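P1 (Rice yellow mottle virus, PDB 6TY0) suppresses host RNA silencing and has a role in viral spread, this chain being the N-terminal, zinc-binding part of a longer zinc-finger protein. Local coordinates at residues 1-6 / 27-32; 38-43 / 88-93; 46-51 / 81-86; 57-62 / 70-75. All coordinates share one frame; numbering follows the deposited sequence.

Contact 1 (1-6 / 27-32); sequences MTRLEV and LTWVWH
T2-V6 and T28-H32 form an antiparallel ladder at one side of the mixed four-stranded sheet, their segment directions 151° apart. Six backbone bonds set the register, two each at the hydrogen-bonded pairs T2/H32, L4/V30 and V6/T28; L4 N to V30 O measures 2.7 Å. R3/W31 and E5/W29 are the non-hydrogen-bonded pairs between them.

On the face of R3, W29 and W31, the arginine runs past two indoles. R3 CB lies over W31, 4.0 Å from the centroid of its six-membered ring. A bend at chi3 (-63°) then turns the guanidinium across W29 in a cation-pi contact: R3 CZ stands 4.4 Å from the centroid of the five-membered ring, 10° off its normal. R3 NH1 leads, 3.3 Å from W29 CE2, and the guanidinium is tilted against the indole. W31 CH2 lies 3.6 Å above one face of the same guanidinium, which thus sits against both indoles. M1, poorly ordered, adds an oblique Met-aromatic contact to W31.

The other face, with T2, L4, V30 and H32, is better buried. T2 CB sits over the H32 imidazole, 3.9 Å from its centroid. T2 OG1 accepts from a water shared with M1 N and H32 O, and it also bonds D37. W31 stacks on W31 of the second subunit and M1 packs there too, placing this antiparallel strand pair at a subunit interface.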
# COMPACT_ATOMS: atom_id res chain seq x y z
N MET A 1 2.06 1.70 8.95
CA MET A 1 1.79 0.41 8.23
C MET A 1 0.64 -0.28 8.93
O MET A 1 0.85 -0.85 9.99
CB MET A 1 3.03 -0.50 8.28
CG MET A 1 2.97 -1.67 7.32
SD MET A 1 2.61 -1.00 5.69
CE MET A 1 4.22 -0.37 5.21
N THR A 2 -0.57 -0.18 8.39
CA THR A 2 -1.74 -0.79 9.00
C THR A 2 -2.40 -1.70 7.95
O THR A 2 -2.58 -1.29 6.81
CB THR A 2 -2.78 0.25 9.48
OG1 THR A 2 -2.16 1.22 10.34
CG2 THR A 2 -3.98 -0.43 10.21
N ARG A 3 -2.73 -2.93 8.34
CA ARG A 3 -3.40 -3.87 7.45
C ARG A 3 -4.91 -3.57 7.44
O ARG A 3 -5.51 -3.38 8.50
CB ARG A 3 -3.18 -5.29 7.94
CG ARG A 3 -3.67 -6.38 7.01
CD ARG A 3 -3.75 -7.69 7.78
NE ARG A 3 -2.44 -8.15 8.29
CZ ARG A 3 -1.72 -9.17 7.79
NH1 ARG A 3 -2.14 -9.86 6.72
NH2 ARG A 3 -0.57 -9.51 8.36
N LEU A 4 -5.50 -3.43 6.26
CA LEU A 4 -6.97 -3.40 6.15
C LEU A 4 -7.43 -4.70 5.47
O LEU A 4 -7.11 -4.94 4.32
CB LEU A 4 -7.42 -2.22 5.32
CG LEU A 4 -8.93 -2.10 5.23
CD1 LEU A 4 -9.43 -1.21 6.34
CD2 LEU A 4 -9.34 -1.56 3.89
N GLU A 5 -8.16 -5.52 6.22
CA GLU A 5 -8.72 -6.75 5.73
C GLU A 5 -10.05 -6.53 5.02
O GLU A 5 -10.89 -5.75 5.48
CB GLU A 5 -8.97 -7.71 6.91
CG GLU A 5 -7.73 -8.03 7.73
CD GLU A 5 -7.80 -9.38 8.46
OE1 GLU A 5 -8.90 -9.97 8.58
OE2 GLU A 5 -6.73 -9.84 8.92
N VAL A 6 -10.24 -7.24 3.92
CA VAL A 6 -11.45 -7.18 3.13
C VAL A 6 -12.02 -8.59 2.97
O VAL A 6 -11.33 -9.48 2.48
CB VAL A 6 -11.18 -6.65 1.73
CG1 VAL A 6 -12.47 -6.56 0.94
CG2 VAL A 6 -10.50 -5.28 1.82
N LEU A 27 -10.75 -13.85 1.79
CA LEU A 27 -10.30 -12.87 2.77
C LEU A 27 -9.04 -12.28 2.16
O LEU A 27 -8.10 -13.02 1.91
CB LEU A 27 -10.01 -13.49 4.13
CG LEU A 27 -9.65 -12.50 5.25
CD1 LEU A 27 -10.79 -11.52 5.53
CD2 LEU A 27 -9.32 -13.23 6.54
N THR A 28 -9.03 -10.98 1.87
CA THR A 28 -7.84 -10.40 1.27
C THR A 28 -7.41 -9.22 2.11
O THR A 28 -8.08 -8.84 3.07
CB THR A 28 -8.07 -10.02 -0.20
OG1 THR A 28 -6.83 -9.62 -0.79
CG2 THR A 28 -9.06 -8.90 -0.36
N TRP A 29 -6.28 -8.62 1.79
CA TRP A 29 -5.95 -7.41 2.52
C TRP A 29 -5.11 -6.43 1.73
O TRP A 29 -4.44 -6.79 0.74
CB TRP A 29 -5.30 -7.73 3.88
CG TRP A 29 -4.04 -8.43 3.72
CD1 TRP A 29 -2.83 -7.86 3.60
CD2 TRP A 29 -3.85 -9.84 3.61
NE1 TRP A 29 -1.86 -8.82 3.42
CE2 TRP A 29 -2.47 -10.05 3.42
CE3 TRP A 29 -4.72 -10.95 3.64
CZ2 TRP A 29 -1.91 -11.34 3.28
CZ3 TRP A 29 -4.16 -12.24 3.48
CH2 TRP A 29 -2.77 -12.41 3.30
N VAL A 30 -5.20 -5.18 2.17
CA VAL A 30 -4.32 -4.13 1.65
C VAL A 30 -3.73 -3.43 2.84
O VAL A 30 -4.10 -3.73 4.00
CB VAL A 30 -5.07 -3.11 0.73
CG1 VAL A 30 -5.68 -3.81 -0.45
CG2 VAL A 30 -6.15 -2.35 1.45
N TRP A 31 -2.82 -2.51 2.56
CA TRP A 31 -2.12 -1.73 3.57
C TRP A 31 -2.28 -0.23 3.36
O TRP A 31 -2.39 0.26 2.22
CB TRP A 31 -0.63 -2.05 3.51
CG TRP A 31 -0.35 -3.53 3.61
CD1 TRP A 31 -0.30 -4.45 2.57
CD2 TRP A 31 -0.08 -4.27 4.81
NE1 TRP A 31 -0.03 -5.70 3.06
CE2 TRP A 31 0.11 -5.63 4.42
CE3 TRP A 31 0.01 -3.92 6.17
CZ2 TRP A 31 0.39 -6.63 5.34
CZ3 TRP A 31 0.29 -4.94 7.12
CH2 TRP A 31 0.47 -6.29 6.68
N HIS A 32 -2.25 0.50 4.45
CA HIS A 32 -2.23 1.93 4.39
C HIS A 32 -1.38 2.53 5.51
O HIS A 32 -1.06 1.87 6.47
CB HIS A 32 -3.67 2.44 4.46
CG HIS A 32 -4.34 2.21 5.77
ND1 HIS A 32 -4.07 2.97 6.89
CD2 HIS A 32 -5.35 1.37 6.11
CE1 HIS A 32 -4.88 2.60 7.87
NE2 HIS A 32 -5.64 1.62 7.44
O HOH W 1 -0.41 2.97 9.36

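Contact 2 (38-43 / 88-93); sequences VDSVRD and FDVVCA. With ZN (zinc ion), chain C.
The backbone of V38-V41 folds into a type I beta turn, closed by V41 N to V38 O at 3.2 Å; the CA atoms nearest each other across the contact, those of V38 and A93, are 6.2 Å apart. Side chains bridge that gap. V41 crosses the F88 side chain at about a right angle and sets CG1 squarely over the ring centre, 4.3 Å from the centroid and 3° off the normal, a CH-pi contact. The same ring meets R42 O at its edge, with F88 CZ 3.4 Å away. Further along, V38 straddles the end of the strand: its CG2 touches V90 CG2 at 4.2 Å, while its CG1 lies 3.6 Å from V91 O and also reaches A93 CB. S40 OG packs 3.4 Å from V90 CG1 and is linked through one water to V91 N, which donates to that water; the hydroxyl thus gains a polar tie beside an apolar wall. C92 SG binds zinc at 2.4 Å, with C64, C67 and C95 as the other ligands, so the turn packs against the approach to the metal site. Strand 54-64 flanks F88 through its backbone bonds with S61 and A63, and L4 of strand 2-10 touches both V41 and F88.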
# COMPACT_ATOMS: atom_id res chain seq x y z
N VAL A 38 -7.83 6.29 11.29
CA VAL A 38 -8.90 7.08 11.87
C VAL A 38 -10.09 6.15 12.05
O VAL A 38 -10.13 5.12 11.36
CB VAL A 38 -9.28 8.28 10.98
CG1 VAL A 38 -8.13 9.26 10.90
CG2 VAL A 38 -9.69 7.83 9.58
N ASP A 39 -11.03 6.49 12.93
CA ASP A 39 -12.13 5.58 13.35
C ASP A 39 -13.01 5.10 12.20
O ASP A 39 -13.46 3.97 12.21
CB ASP A 39 -13.07 6.24 14.38
CG ASP A 39 -12.52 6.20 15.80
OD1 ASP A 39 -11.29 6.22 16.00
OD2 ASP A 39 -13.35 6.17 16.73
N SER A 40 -13.25 5.98 11.23
CA SER A 40 -14.19 5.68 10.13
C SER A 40 -13.61 4.74 9.05
O SER A 40 -14.33 4.35 8.15
CB SER A 40 -14.66 6.99 9.49
OG SER A 40 -13.54 7.86 9.27
N VAL A 41 -12.32 4.40 9.14
CA VAL A 41 -11.72 3.41 8.25
C VAL A 41 -11.78 2.05 8.92
O VAL A 41 -11.05 1.80 9.86
CB VAL A 41 -10.28 3.82 7.89
CG1 VAL A 41 -9.51 2.72 7.19
CG2 VAL A 41 -10.34 5.05 7.01
N ARG A 42 -12.65 1.17 8.46
CA ARG A 42 -12.82 -0.13 9.09
C ARG A 42 -12.83 -1.20 8.04
O ARG A 42 -13.27 -0.95 6.91
CB ARG A 42 -14.15 -0.18 9.87
CG ARG A 42 -14.23 0.83 11.00
CD ARG A 42 -15.63 1.05 11.52
NE ARG A 42 -15.53 1.83 12.75
CZ ARG A 42 -15.12 1.35 13.93
NH1 ARG A 42 -14.80 0.07 14.10
NH2 ARG A 42 -15.04 2.17 14.98
N ASP A 43 -12.40 -2.38 8.44
CA ASP A 43 -12.34 -3.56 7.54
C ASP A 43 -13.70 -3.78 6.89
O ASP A 43 -14.67 -3.98 7.59
CB ASP A 43 -11.94 -4.81 8.33
CG ASP A 43 -10.53 -4.74 8.85
OD1 ASP A 43 -9.70 -4.03 8.25
OD2 ASP A 43 -10.24 -5.40 9.85
N PHE A 88 -13.09 5.19 1.03
CA PHE A 88 -13.05 5.82 2.34
C PHE A 88 -12.88 7.29 2.10
O PHE A 88 -11.77 7.77 1.86
CB PHE A 88 -11.88 5.27 3.15
CG PHE A 88 -12.10 3.86 3.59
CD1 PHE A 88 -13.12 3.56 4.49
CD2 PHE A 88 -11.35 2.83 3.08
CE1 PHE A 88 -13.35 2.25 4.88
CE2 PHE A 88 -11.59 1.51 3.44
CZ PHE A 88 -12.58 1.22 4.36
N ASP A 89 -14.02 7.99 2.11
CA ASP A 89 -14.06 9.46 2.07
C ASP A 89 -14.19 9.94 3.50
O ASP A 89 -15.27 9.94 4.05
CB ASP A 89 -15.23 9.95 1.20
CG ASP A 89 -15.09 9.49 -0.25
OD1 ASP A 89 -14.04 9.73 -0.85
OD2 ASP A 89 -16.00 8.84 -0.77
N VAL A 90 -13.06 10.32 4.10
CA VAL A 90 -13.02 10.52 5.53
C VAL A 90 -12.21 11.76 5.84
O VAL A 90 -11.68 12.37 4.96
CB VAL A 90 -12.36 9.29 6.20
CG1 VAL A 90 -13.16 8.03 5.90
CG2 VAL A 90 -10.90 9.14 5.76
N VAL A 91 -12.16 12.12 7.11
CA VAL A 91 -11.28 13.19 7.58
C VAL A 91 -9.99 12.51 7.99
O VAL A 91 -10.00 11.61 8.85
CB VAL A 91 -11.90 14.00 8.75
CG1 VAL A 91 -10.95 15.07 9.24
CG2 VAL A 91 -13.25 14.60 8.33
N CYS A 92 -8.89 12.93 7.38
CA CYS A 92 -7.60 12.23 7.57
C CYS A 92 -7.02 12.58 8.96
O CYS A 92 -7.56 13.45 9.67
CB CYS A 92 -6.62 12.60 6.46
SG CYS A 92 -5.77 14.20 6.74
N ALA A 93 -5.97 11.86 9.37
CA ALA A 93 -5.36 12.07 10.69
C ALA A 93 -4.82 13.49 10.92
O ALA A 93 -4.76 13.95 12.02
CB ALA A 93 -4.27 11.03 10.97
ZN ZN C . -6.88 15.89 5.45
O HOH W 2 -13.91 10.83 8.87

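Contact 3 (46-51 / 81-86); sequences LRADFN and TNIPPV
D49 and T81 make the one beta bridge between 46-51 and 81-86, an antiparallel hydrogen-bonded pair; the remainder meets mainly through side chains. D49 N gives to T81 O at 3.1 Å, and T81 N returns a bond of 3.0 Å to D49 O with a more bent N-H...O angle of 141°.

The tight side lies on L46, A48, I83 and V86. L46 CD1 fits between two methyls, 3.9 Å from I83 CG2 and equally far from V86 CG2; its side chain crosses that of I83 at about a right angle. A48 presents CB to the other segment, close to T81 O and 3.9 Å from I83 CG1. V6 and I8 of strand 2-10 lie behind L46 and A48, while V58 and V60 of strand 54-64 meet I83 and V86; A48, I83 and V86 are buried.

The outer side is polar and faces solvent. N82 is exposed, and its ND2 donates to D49 OD2 at 2.7 Å, nearly straight at 165°. The bond uses the anti lone pair of OD2 and lies in the amide plane of N82, whereas the carboxylate stands almost perpendicular to that amide. D49 OD1 bonds T11 OG1, so the carboxylate is gripped at both oxygens, which fixes its rotation. P84 brings CD to 3.3 Å from R47 O, a close carbon-to-oxygen contact. Looser are N51, with CB 4.2 Å from T81 CG2, and R47, which points away and bonds P10 O. P84 and P85 lead from the outermost strand 80-81 of the four-stranded sheet to strand 86-90 of the three-stranded one.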
# COMPACT_ATOMS: atom_id res chain seq x y z
N LEU A 46 -17.87 -7.35 1.81
CA LEU A 46 -18.43 -7.08 0.49
C LEU A 46 -19.05 -8.33 -0.12
O LEU A 46 -18.69 -9.47 0.25
CB LEU A 46 -17.34 -6.66 -0.48
CG LEU A 46 -16.40 -5.50 -0.09
CD1 LEU A 46 -15.31 -5.43 -1.13
CD2 LEU A 46 -17.13 -4.15 0.02
N ARG A 47 -19.95 -8.11 -1.09
CA ARG A 47 -20.58 -9.18 -1.84
C ARG A 47 -20.17 -8.98 -3.25
O ARG A 47 -20.28 -7.88 -3.79
CB ARG A 47 -22.11 -9.08 -1.77
CG ARG A 47 -22.68 -9.42 -0.42
CD ARG A 47 -22.92 -10.91 -0.31
NE ARG A 47 -23.23 -11.25 1.07
CZ ARG A 47 -23.26 -12.49 1.56
NH1 ARG A 47 -23.03 -13.54 0.79
NH2 ARG A 47 -23.54 -12.66 2.84
N ALA A 48 -19.68 -10.05 -3.87
CA ALA A 48 -19.32 -10.02 -5.27
C ALA A 48 -19.71 -11.32 -5.93
O ALA A 48 -20.11 -12.28 -5.26
CB ALA A 48 -17.82 -9.80 -5.41
N ASP A 49 -19.52 -11.37 -7.25
CA ASP A 49 -19.95 -12.51 -8.05
C ASP A 49 -18.91 -13.61 -8.12
O ASP A 49 -17.88 -13.43 -8.76
CB ASP A 49 -20.24 -12.09 -9.49
CG ASP A 49 -21.53 -11.27 -9.61
OD1 ASP A 49 -22.52 -11.50 -8.86
OD2 ASP A 49 -21.51 -10.37 -10.48
N PHE A 50 -19.22 -14.75 -7.51
CA PHE A 50 -18.34 -15.90 -7.61
C PHE A 50 -18.26 -16.32 -9.07
O PHE A 50 -19.25 -16.35 -9.77
CB PHE A 50 -18.80 -17.05 -6.74
CG PHE A 50 -17.99 -18.30 -6.95
CD1 PHE A 50 -16.74 -18.45 -6.35
CD2 PHE A 50 -18.46 -19.33 -7.77
CE1 PHE A 50 -15.97 -19.57 -6.56
CE2 PHE A 50 -17.69 -20.47 -7.97
CZ PHE A 50 -16.45 -20.59 -7.36
N ASN A 51 -17.08 -16.61 -9.54
CA ASN A 51 -16.92 -17.11 -10.87
C ASN A 51 -15.69 -18.00 -10.92
O ASN A 51 -14.60 -17.55 -10.58
CB ASN A 51 -16.73 -15.97 -11.83
CG ASN A 51 -16.64 -16.45 -13.26
OD1 ASN A 51 -15.85 -17.32 -13.60
ND2 ASN A 51 -17.46 -15.87 -14.10
N THR A 81 -15.53 -11.62 -8.98
CA THR A 81 -15.51 -10.64 -10.03
C THR A 81 -16.58 -9.56 -9.76
O THR A 81 -17.46 -9.74 -8.89
CB THR A 81 -15.61 -11.41 -11.38
OG1 THR A 81 -14.96 -10.64 -12.39
CG2 THR A 81 -17.05 -11.74 -11.76
N ASN A 82 -16.52 -8.43 -10.48
CA ASN A 82 -17.44 -7.29 -10.18
C ASN A 82 -17.42 -6.91 -8.71
O ASN A 82 -18.47 -6.73 -8.08
CB ASN A 82 -18.88 -7.60 -10.54
CG ASN A 82 -19.02 -8.02 -11.98
OD1 ASN A 82 -18.38 -7.46 -12.87
ND2 ASN A 82 -19.84 -9.05 -12.22
N ILE A 83 -16.22 -6.82 -8.16
CA ILE A 83 -16.10 -6.56 -6.74
C ILE A 83 -16.41 -5.06 -6.52
O ILE A 83 -15.79 -4.21 -7.15
CB ILE A 83 -14.69 -6.93 -6.24
CG1 ILE A 83 -14.37 -8.42 -6.56
CG2 ILE A 83 -14.62 -6.70 -4.73
CD1 ILE A 83 -12.92 -8.84 -6.28
N PRO A 84 -17.35 -4.73 -5.64
CA PRO A 84 -17.63 -3.30 -5.48
C PRO A 84 -16.35 -2.51 -5.06
O PRO A 84 -15.59 -2.97 -4.21
CB PRO A 84 -18.69 -3.24 -4.37
CG PRO A 84 -19.26 -4.64 -4.27
CD PRO A 84 -18.16 -5.57 -4.73
N PRO A 85 -16.10 -1.35 -5.70
CA PRO A 85 -15.04 -0.42 -5.29
C PRO A 85 -15.24 0.00 -3.85
O PRO A 85 -16.36 0.19 -3.43
CB PRO A 85 -15.26 0.80 -6.19
CG PRO A 85 -16.20 0.35 -7.27
CD PRO A 85 -17.03 -0.74 -6.68
N VAL A 86 -14.18 0.07 -3.05
CA VAL A 86 -14.29 0.51 -1.66
C VAL A 86 -13.75 1.93 -1.60
O VAL A 86 -12.67 2.20 -2.12
CB VAL A 86 -13.46 -0.36 -0.71
CG1 VAL A 86 -13.59 0.12 0.75
CG2 VAL A 86 -13.88 -1.82 -0.87

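Contact 4 (57-62 / 70-75); sequences WVSVSF and HYYTSE
V58-F62 and Y71-E75 are the two arms of the beta hairpin of strands 54-64 and 70-77, running 172° apart. Both partners bond each other at the hydrogen-bonded pairs V58/E75, V60/T73 and F62/Y71; V60 N to T73 O and F62 N to Y71 O are each 2.7 Å long, and both donors lie nearly along the C=O axis of their acceptors.

On the face of V58, V60 and F62, the F62 and Y71 side chains lie side by side, pointing the same way. The ring pair is oblique, its planes 37° apart; F62 CD1 lies at the edge of the Y71 ring, near its plane, 3.6 Å from Y71 CD2. V58 CG1 lies 3.4 Å from E75 O. T73 OG1 is buried by the contact and has no partner in the model.

The hairpin belongs to the mixed three-stranded sheet, in which strand 54-64 has strand 86-90 along its other side, and C64, at the end of strand 54-64, is a zinc ligand.

On the face of S59, S61, Y72 and S74, Y72 takes CG anti to N (chi1 174°) and extends across the partner strand: its ring edge meets S61 OG, at 3.5 Å from Y72 CD2, and its OH lies 3.5 Å from S59 CB. W57 slants over the backbone at E75, CE3 3.4 Å from E75 C. Y71 OH bonds W31 O and Y71 OH of the second subunit, while E75 OE2 bonds M1 N of that subunit.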
# COMPACT_ATOMS: atom_id res chain seq x y z
N TRP A 57 -10.20 -7.67 -9.47
CA TRP A 57 -9.53 -6.67 -8.65
C TRP A 57 -10.48 -6.10 -7.62
O TRP A 57 -11.67 -5.87 -7.89
CB TRP A 57 -9.04 -5.51 -9.50
CG TRP A 57 -7.87 -5.78 -10.37
CD1 TRP A 57 -7.90 -5.97 -11.74
CD2 TRP A 57 -6.48 -5.81 -9.98
NE1 TRP A 57 -6.60 -6.13 -12.22
CE2 TRP A 57 -5.72 -6.03 -11.17
CE3 TRP A 57 -5.81 -5.69 -8.76
CZ2 TRP A 57 -4.33 -6.12 -11.15
CZ3 TRP A 57 -4.41 -5.78 -8.75
CH2 TRP A 57 -3.69 -6.00 -9.94
N VAL A 58 -9.98 -5.97 -6.41
CA VAL A 58 -10.63 -5.17 -5.41
C VAL A 58 -9.80 -3.88 -5.35
O VAL A 58 -8.57 -3.92 -5.35
CB VAL A 58 -10.74 -5.86 -4.03
CG1 VAL A 58 -9.39 -6.18 -3.41
CG2 VAL A 58 -11.57 -5.00 -3.09
N SER A 59 -10.46 -2.74 -5.41
CA SER A 59 -9.74 -1.47 -5.29
C SER A 59 -10.18 -0.74 -4.05
O SER A 59 -11.37 -0.78 -3.65
CB SER A 59 -10.00 -0.60 -6.52
OG SER A 59 -11.32 -0.09 -6.48
N VAL A 60 -9.24 -0.10 -3.39
CA VAL A 60 -9.56 0.60 -2.18
C VAL A 60 -8.94 1.98 -2.31
O VAL A 60 -7.73 2.10 -2.47
CB VAL A 60 -9.05 -0.13 -0.94
CG1 VAL A 60 -9.50 0.55 0.35
CG2 VAL A 60 -9.51 -1.59 -0.94
N SER A 61 -9.80 2.99 -2.25
CA SER A 61 -9.43 4.38 -2.36
C SER A 61 -9.65 5.07 -1.04
O SER A 61 -10.68 4.91 -0.39
CB SER A 61 -10.33 5.09 -3.39
OG SER A 61 -10.26 4.36 -4.61
N PHE A 62 -8.72 5.94 -0.70
CA PHE A 62 -8.85 6.82 0.47
C PHE A 62 -8.75 8.26 -0.01
O PHE A 62 -7.90 8.59 -0.83
CB PHE A 62 -7.73 6.58 1.48
CG PHE A 62 -7.64 5.17 1.97
CD1 PHE A 62 -7.14 4.16 1.17
CD2 PHE A 62 -8.02 4.86 3.25
CE1 PHE A 62 -7.02 2.87 1.63
CE2 PHE A 62 -7.91 3.57 3.74
CZ PHE A 62 -7.40 2.57 2.94
N HIS A 70 -4.87 11.74 -0.47
CA HIS A 70 -5.54 10.62 -1.08
C HIS A 70 -4.58 9.46 -1.27
O HIS A 70 -3.36 9.64 -1.25
CB HIS A 70 -6.14 11.06 -2.43
CG HIS A 70 -5.12 11.44 -3.43
ND1 HIS A 70 -4.51 12.68 -3.44
CD2 HIS A 70 -4.58 10.74 -4.46
CE1 HIS A 70 -3.65 12.73 -4.44
NE2 HIS A 70 -3.66 11.56 -5.06
N TYR A 71 -5.14 8.26 -1.47
CA TYR A 71 -4.33 7.04 -1.63
C TYR A 71 -5.21 5.99 -2.30
O TYR A 71 -6.40 5.92 -2.05
CB TYR A 71 -3.82 6.57 -0.24
CG TYR A 71 -3.12 5.24 -0.25
CD1 TYR A 71 -1.95 5.08 -0.94
CD2 TYR A 71 -3.63 4.16 0.45
CE1 TYR A 71 -1.31 3.86 -0.98
CE2 TYR A 71 -2.98 2.93 0.44
CZ TYR A 71 -1.82 2.81 -0.25
OH TYR A 71 -1.21 1.63 -0.31
N TYR A 72 -4.62 5.23 -3.21
CA TYR A 72 -5.30 4.20 -3.99
C TYR A 72 -4.42 2.96 -3.95
O TYR A 72 -3.18 3.01 -4.19
CB TYR A 72 -5.52 4.69 -5.45
CG TYR A 72 -6.10 3.63 -6.37
CD1 TYR A 72 -5.27 2.70 -6.99
CD2 TYR A 72 -7.48 3.51 -6.55
CE1 TYR A 72 -5.79 1.71 -7.79
CE2 TYR A 72 -8.02 2.51 -7.37
CZ TYR A 72 -7.17 1.62 -7.99
OH TYR A 72 -7.67 0.59 -8.78
N THR A 73 -5.03 1.84 -3.57
CA THR A 73 -4.41 0.52 -3.74
C THR A 73 -5.41 -0.45 -4.29
O THR A 73 -6.64 -0.26 -4.25
CB THR A 73 -4.04 -0.24 -2.45
OG1 THR A 73 -4.69 0.30 -1.29
CG2 THR A 73 -2.64 -0.37 -2.36
N SER A 74 -4.86 -1.58 -4.70
CA SER A 74 -5.68 -2.63 -5.19
C SER A 74 -4.94 -4.00 -5.00
O SER A 74 -3.72 -4.07 -4.71
CB SER A 74 -5.99 -2.34 -6.62
OG SER A 74 -4.75 -2.40 -7.30
N GLU A 75 -5.75 -5.05 -5.04
CA GLU A 75 -5.29 -6.42 -4.91
C GLU A 75 -6.15 -7.37 -5.78
O GLU A 75 -7.38 -7.18 -5.95
CB GLU A 75 -5.31 -6.82 -3.42
CG GLU A 75 -4.87 -8.26 -3.08
CD GLU A 75 -3.41 -8.56 -3.46
OE1 GLU A 75 -3.05 -8.55 -4.65
OE2 GLU A 75 -2.63 -8.79 -2.54

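In the fold
All four contacts are partly buried. Contacts 1 and 4, both regular antiparallel ladders, bury one face against each other, T28, V30 and H32 packing on E75, T73 and F62, and leave R3, W29 and Y72 exposed on the other. Both touch the second subunit: contact 1 through M1 and W31, which stacks on its mate, contact 4 through Y71, whose OH bonds its mate, T73 and E75. Contacts 2 and 3 join less regular chain and touch no other subunit; their centres are about 21 Å apart. Contact 2, beside the zinc site, rests on apolar contacts and one water; contact 3 adds direct backbone bonds and a carboxylate-amide bond. F88 and V86 tie both to strand 54-64.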